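Local coordinates for protein ACDH-11, isoform b (Caenorhabditis elegans, PDB 4Y9J) that belongs to the acyl-CoA dehydrogenase family of flavoproteins and holds flavin-adenine dinucleotide in a four-chain assembly, at residues R366-L378 against A532-A544. Numbering follows the deposited sequence.
Sequences RGSMLLLFEAARL and ARIYSGALLIDHA
Helix segments 366-378 and 532-544 cross at 90° with their axes 8.3 Å apart at closest approach, and Gly367 and Ser536 bring their CA atoms closest, 5.0 Å from each other. With no side chain on Gly367, Leu540 packs directly on the backbone, its CD1 3.7 Å from Gly367 CA. Leu370 descends onto the second helix beside it: CB meets Leu539 CB, while CD1 settles among Leu540 CD2, the Leu539 carbonyl oxygen and CB of His543, whose side chain crosses it at about a right angle. Leu539 answers with CD1 over the backbone of Leu370 and Leu371 and against Glu374 CB. Leu371, its CG anti to the backbone N (chi1 -165°), brings CD1 to within 3.7 Å of Tyr535 CB and lays CD2 near Ser536 OG. That hydroxyl donates to Ala532 O one turn back and accepts from a water that also donates to Ser368 OG, a bridge between the helices; Ser368 OG is bound to Gln409 as well. The Tyr535 hydroxyl, at the far end of a side chain lying across Glu374, donates to the anti lone pair of Glu374 OE2 at 2.7 Å, with carboxylate and ring planes 71° apart. Arg377 grips the same carboxylate side-on through NE and NH2, both from above its plane, and Arg473 on helix 466-478 adds a salt bridge to OE2. These positive partners probably favour the ionised carboxylate. The buried crossing joins helix 352-383 of the acyl-CoA dehydrogenase C-terminal region to helix 524-545 of the region matching the acyl-CoA dehydrogenase 11 C-terminal domain-like family; helix 121-135 packs on Met369 and Phe373, helix 552-563 on Ser536 and Leu540, and helix 389-419 on Ala532 and Tyr535.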
loop_
_atom_site.group_PDB
_atom_site.type_symbol
_atom_site.label_atom_id
_atom_site.label_comp_id
_atom_site.label_asym_id
_atom_site.label_seq_id
_atom_site.Cartn_x
_atom_site.Cartn_y
_atom_site.Cartn_z
ATOM N N ARG B 366 -38.436 8.664 -10.505
ATOM C CA ARG B 366 -39.631 7.887 -10.736
ATOM C C ARG B 366 -39.921 7.740 -12.220
ATOM O O ARG B 366 -40.339 6.674 -12.662
ATOM C CB ARG B 366 -40.824 8.477 -10.027
ATOM C CG ARG B 366 -40.739 8.363 -8.540
ATOM C CD ARG B 366 -42.031 8.757 -7.878
ATOM N NE ARG B 366 -41.963 8.835 -6.431
ATOM C CZ ARG B 366 -43.044 8.869 -5.655
ATOM N NH1 ARG B 366 -44.290 8.846 -6.164
ATOM N NH2 ARG B 366 -42.874 8.945 -4.348
ATOM N N GLY B 367 -39.708 8.785 -12.996
ATOM C CA GLY B 367 -39.971 8.725 -14.442
ATOM C C GLY B 367 -39.090 7.653 -15.122
ATOM O O GLY B 367 -39.530 6.812 -15.894
ATOM N N SER B 368 -37.830 7.702 -14.818
ATOM C CA SER B 368 -36.906 6.714 -15.395
ATOM C C SER B 368 -37.128 5.270 -14.890
ATOM O O SER B 368 -36.920 4.308 -15.566
ATOM C CB SER B 368 -35.479 7.153 -15.192
ATOM O OG SER B 368 -35.304 8.288 -15.928
ATOM N N MET B 369 -37.552 5.162 -13.680
ATOM C CA MET B 369 -37.930 3.908 -13.133
ATOM C C MET B 369 -39.085 3.284 -13.942
ATOM O O MET B 369 -39.052 2.092 -14.244
ATOM C CB MET B 369 -38.386 4.183 -11.726
ATOM C CG MET B 369 -38.351 3.014 -10.876
ATOM S SD MET B 369 -36.618 2.918 -10.304
ATOM C CE MET B 369 -37.230 1.342 -9.753
ATOM N N LEU B 370 -40.110 4.067 -14.269
ATOM C CA LEU B 370 -41.280 3.525 -15.008
ATOM C C LEU B 370 -40.818 3.169 -16.410
ATOM O O LEU B 370 -41.289 2.225 -16.968
ATOM C CB LEU B 370 -42.430 4.505 -14.975
ATOM C CG LEU B 370 -43.099 4.661 -13.617
ATOM C CD1 LEU B 370 -44.451 5.264 -13.816
ATOM C CD2 LEU B 370 -43.241 3.328 -12.864
ATOM N N LEU B 371 -39.887 3.934 -16.982
ATOM C CA LEU B 371 -39.342 3.637 -18.293
ATOM C C LEU B 371 -38.616 2.301 -18.223
ATOM O O LEU B 371 -38.711 1.522 -19.154
ATOM C CB LEU B 371 -38.441 4.767 -18.793
ATOM C CG LEU B 371 -38.002 4.877 -20.267
ATOM C CD1 LEU B 371 -39.183 5.194 -21.150
ATOM C CD2 LEU B 371 -36.912 5.939 -20.488
ATOM N N LEU B 372 -37.854 2.068 -17.145
ATOM C CA LEU B 372 -37.150 0.817 -16.957
ATOM C C LEU B 372 -38.081 -0.366 -16.944
ATOM O O LEU B 372 -37.786 -1.411 -17.557
ATOM C CB LEU B 372 -36.406 0.829 -15.641
ATOM C CG LEU B 372 -35.811 -0.504 -15.183
ATOM C CD1 LEU B 372 -34.760 -1.027 -16.161
ATOM C CD2 LEU B 372 -35.227 -0.348 -13.779
ATOM N N PHE B 373 -39.181 -0.244 -16.211
ATOM C CA PHE B 373 -40.142 -1.350 -16.128
ATOM C C PHE B 373 -40.964 -1.528 -17.413
ATOM O O PHE B 373 -41.299 -2.634 -17.748
ATOM C CB PHE B 373 -40.977 -1.265 -14.832
ATOM C CG PHE B 373 -40.233 -1.835 -13.689
ATOM C CD1 PHE B 373 -40.149 -3.216 -13.538
ATOM C CD2 PHE B 373 -39.491 -1.025 -12.849
ATOM C CE1 PHE B 373 -39.347 -3.786 -12.542
ATOM C CE2 PHE B 373 -38.672 -1.589 -11.860
ATOM C CZ PHE B 373 -38.616 -2.967 -11.705
ATOM N N GLU B 374 -41.182 -0.454 -18.170
ATOM C CA GLU B 374 -41.754 -0.568 -19.521
ATOM C C GLU B 374 -40.776 -1.333 -20.434
ATOM O O GLU B 374 -41.178 -2.185 -21.198
ATOM C CB GLU B 374 -42.024 0.823 -20.108
ATOM C CG GLU B 374 -42.392 0.836 -21.602
ATOM C CD GLU B 374 -43.822 0.453 -21.875
ATOM O OE1 GLU B 374 -44.498 -0.020 -20.941
ATOM O OE2 GLU B 374 -44.260 0.596 -23.037
ATOM N N ALA B 375 -39.475 -1.072 -20.309
ATOM C CA ALA B 375 -38.475 -1.906 -21.051
ATOM C C ALA B 375 -38.505 -3.420 -20.636
ATOM O O ALA B 375 -38.448 -4.287 -21.481
ATOM C CB ALA B 375 -37.090 -1.298 -20.909
ATOM N N ALA B 376 -38.583 -3.708 -19.341
ATOM C CA ALA B 376 -38.671 -5.067 -18.806
ATOM C C ALA B 376 -39.929 -5.772 -19.316
ATOM O O ALA B 376 -39.865 -6.917 -19.728
ATOM C CB ALA B 376 -38.713 -5.033 -17.290
ATOM N N ARG B 377 -41.051 -5.064 -19.248
ATOM C CA ARG B 377 -42.352 -5.537 -19.826
ATOM C C ARG B 377 -42.211 -5.883 -21.278
ATOM O O ARG B 377 -42.593 -6.990 -21.696
ATOM C CB ARG B 377 -43.431 -4.478 -19.665
ATOM C CG ARG B 377 -44.811 -4.898 -20.052
ATOM C CD ARG B 377 -45.832 -3.763 -19.968
ATOM N NE ARG B 377 -45.670 -2.784 -21.046
ATOM C CZ ARG B 377 -46.237 -2.855 -22.225
ATOM N NH1 ARG B 377 -47.037 -3.876 -22.509
ATOM N NH2 ARG B 377 -46.003 -1.938 -23.133
ATOM N N LEU B 378 -41.681 -4.958 -22.059
ATOM C CA LEU B 378 -41.522 -5.131 -23.520
ATOM C C LEU B 378 -40.526 -6.250 -23.859
ATOM O O LEU B 378 -40.717 -6.971 -24.847
ATOM C CB LEU B 378 -41.039 -3.842 -24.211
ATOM C CG LEU B 378 -42.055 -2.689 -24.203
ATOM C CD1 LEU B 378 -41.330 -1.387 -24.546
ATOM C CD2 LEU B 378 -43.188 -2.969 -25.138
ATOM N N ALA B 532 -37.220 10.120 -24.378
ATOM C CA ALA B 532 -37.184 9.616 -23.024
ATOM C C ALA B 532 -38.216 10.325 -22.186
ATOM O O ALA B 532 -38.959 9.706 -21.487
ATOM C CB ALA B 532 -35.803 9.792 -22.412
ATOM N N ARG B 533 -38.292 11.653 -22.281
ATOM C CA ARG B 533 -39.177 12.413 -21.406
ATOM C C ARG B 533 -40.653 12.242 -21.765
ATOM O O ARG B 533 -41.497 12.251 -20.881
ATOM C CB ARG B 533 -38.802 13.874 -21.439
ATOM C CG ARG B 533 -37.421 14.105 -20.840
ATOM C CD ARG B 533 -36.929 15.537 -20.852
ATOM N NE ARG B 533 -36.773 16.086 -22.214
ATOM C CZ ARG B 533 -35.715 16.741 -22.732
ATOM N NH1 ARG B 533 -34.592 16.973 -21.968
ATOM N NH2 ARG B 533 -35.820 17.185 -24.034
ATOM N N ILE B 534 -40.962 12.196 -23.056
ATOM C CA ILE B 534 -42.322 11.961 -23.521
ATOM C C ILE B 534 -42.802 10.605 -23.012
ATOM O O ILE B 534 -43.925 10.472 -22.488
ATOM C CB ILE B 534 -42.422 12.054 -25.075
ATOM C CG1 ILE B 534 -42.271 13.540 -25.481
ATOM C CG2 ILE B 534 -43.770 11.491 -25.600
ATOM C CD1 ILE B 534 -42.150 13.785 -26.967
ATOM N N TYR B 535 -41.975 9.603 -23.235
ATOM C CA TYR B 535 -42.340 8.227 -22.896
ATOM C C TYR B 535 -42.504 8.131 -21.378
ATOM O O TYR B 535 -43.507 7.573 -20.886
ATOM C CB TYR B 535 -41.257 7.272 -23.428
ATOM C CG TYR B 535 -41.714 5.882 -23.792
ATOM C CD1 TYR B 535 -42.807 5.279 -23.174
ATOM C CD2 TYR B 535 -40.977 5.128 -24.730
ATOM C CE1 TYR B 535 -43.215 3.969 -23.548
ATOM C CE2 TYR B 535 -41.352 3.834 -25.095
ATOM C CZ TYR B 535 -42.416 3.240 -24.478
ATOM O OH TYR B 535 -42.719 1.962 -24.827
ATOM N N SER B 536 -41.568 8.727 -20.637
ATOM C CA SER B 536 -41.557 8.632 -19.167
ATOM C C SER B 536 -42.786 9.378 -18.597
ATOM O O SER B 536 -43.477 8.899 -17.663
ATOM C CB SER B 536 -40.258 9.174 -18.558
ATOM O OG SER B 536 -39.139 8.371 -18.906
ATOM N N GLY B 537 -43.095 10.536 -19.171
ATOM C CA GLY B 537 -44.233 11.285 -18.705
ATOM C C GLY B 537 -45.543 10.547 -18.857
ATOM O O GLY B 537 -46.443 10.569 -17.976
ATOM N N ALA B 538 -45.714 9.987 -20.043
ATOM C CA ALA B 538 -46.950 9.232 -20.341
ATOM C C ALA B 538 -47.123 8.023 -19.393
ATOM O O ALA B 538 -48.247 7.702 -18.964
ATOM C CB ALA B 538 -46.876 8.729 -21.764
ATOM N N LEU B 539 -46.002 7.389 -19.070
ATOM C CA LEU B 539 -45.963 6.273 -18.118
ATOM C C LEU B 539 -46.340 6.742 -16.735
ATOM O O LEU B 539 -47.165 6.130 -16.089
ATOM C CB LEU B 539 -44.608 5.605 -18.110
ATOM C CG LEU B 539 -44.344 4.687 -19.295
ATOM C CD1 LEU B 539 -42.877 4.502 -19.427
ATOM C CD2 LEU B 539 -45.054 3.343 -19.138
ATOM N N LEU B 540 -45.822 7.895 -16.324
ATOM C CA LEU B 540 -46.164 8.462 -15.027
ATOM C C LEU B 540 -47.644 8.794 -14.924
ATOM O O LEU B 540 -48.250 8.639 -13.877
ATOM C CB LEU B 540 -45.308 9.734 -14.762
ATOM C CG LEU B 540 -43.872 9.471 -14.313
ATOM C CD1 LEU B 540 -43.084 10.750 -14.313
ATOM C CD2 LEU B 540 -43.836 8.842 -12.933
ATOM N N ILE B 541 -48.231 9.212 -16.036
ATOM C CA ILE B 541 -49.610 9.635 -16.067
ATOM C C ILE B 541 -50.487 8.403 -15.931
ATOM O O ILE B 541 -51.468 8.445 -15.194
ATOM C CB ILE B 541 -49.976 10.396 -17.359
ATOM C CG1 ILE B 541 -49.435 11.813 -17.305
ATOM C CG2 ILE B 541 -51.487 10.528 -17.534
ATOM C CD1 ILE B 541 -49.279 12.444 -18.672
ATOM N N ASP B 542 -50.138 7.368 -16.685
ATOM C CA ASP B 542 -50.848 6.110 -16.675
ATOM C C ASP B 542 -50.775 5.510 -15.273
ATOM O O ASP B 542 -51.775 5.092 -14.701
ATOM C CB ASP B 542 -50.219 5.191 -17.702
ATOM C CG ASP B 542 -51.041 3.938 -17.976
ATOM O OD1 ASP B 542 -52.236 4.026 -18.290
ATOM O OD2 ASP B 542 -50.441 2.861 -17.878
ATOM N N HIS B 543 -49.608 5.544 -14.681
ATOM C CA HIS B 543 -49.445 5.110 -13.307
ATOM C C HIS B 543 -50.289 5.872 -12.288
ATOM O O HIS B 543 -50.942 5.247 -11.445
ATOM C CB HIS B 543 -47.990 5.228 -12.945
ATOM C CG HIS B 543 -47.652 4.732 -11.577
ATOM N ND1 HIS B 543 -47.528 5.568 -10.486
ATOM C CD2 HIS B 543 -47.328 3.497 -11.141
ATOM C CE1 HIS B 543 -47.163 4.860 -9.433
ATOM N NE2 HIS B 543 -47.063 3.598 -9.802
ATOM N N ALA B 544 -50.302 7.206 -12.372
ATOM C CA ALA B 544 -51.057 8.040 -11.417
ATOM C C ALA B 544 -52.568 7.932 -11.623
ATOM O O ALA B 544 -53.363 8.224 -10.682
ATOM C CB ALA B 544 -50.643 9.502 -11.545
HETATM O O HOH W 1 -37.398 9.697 -17.210
#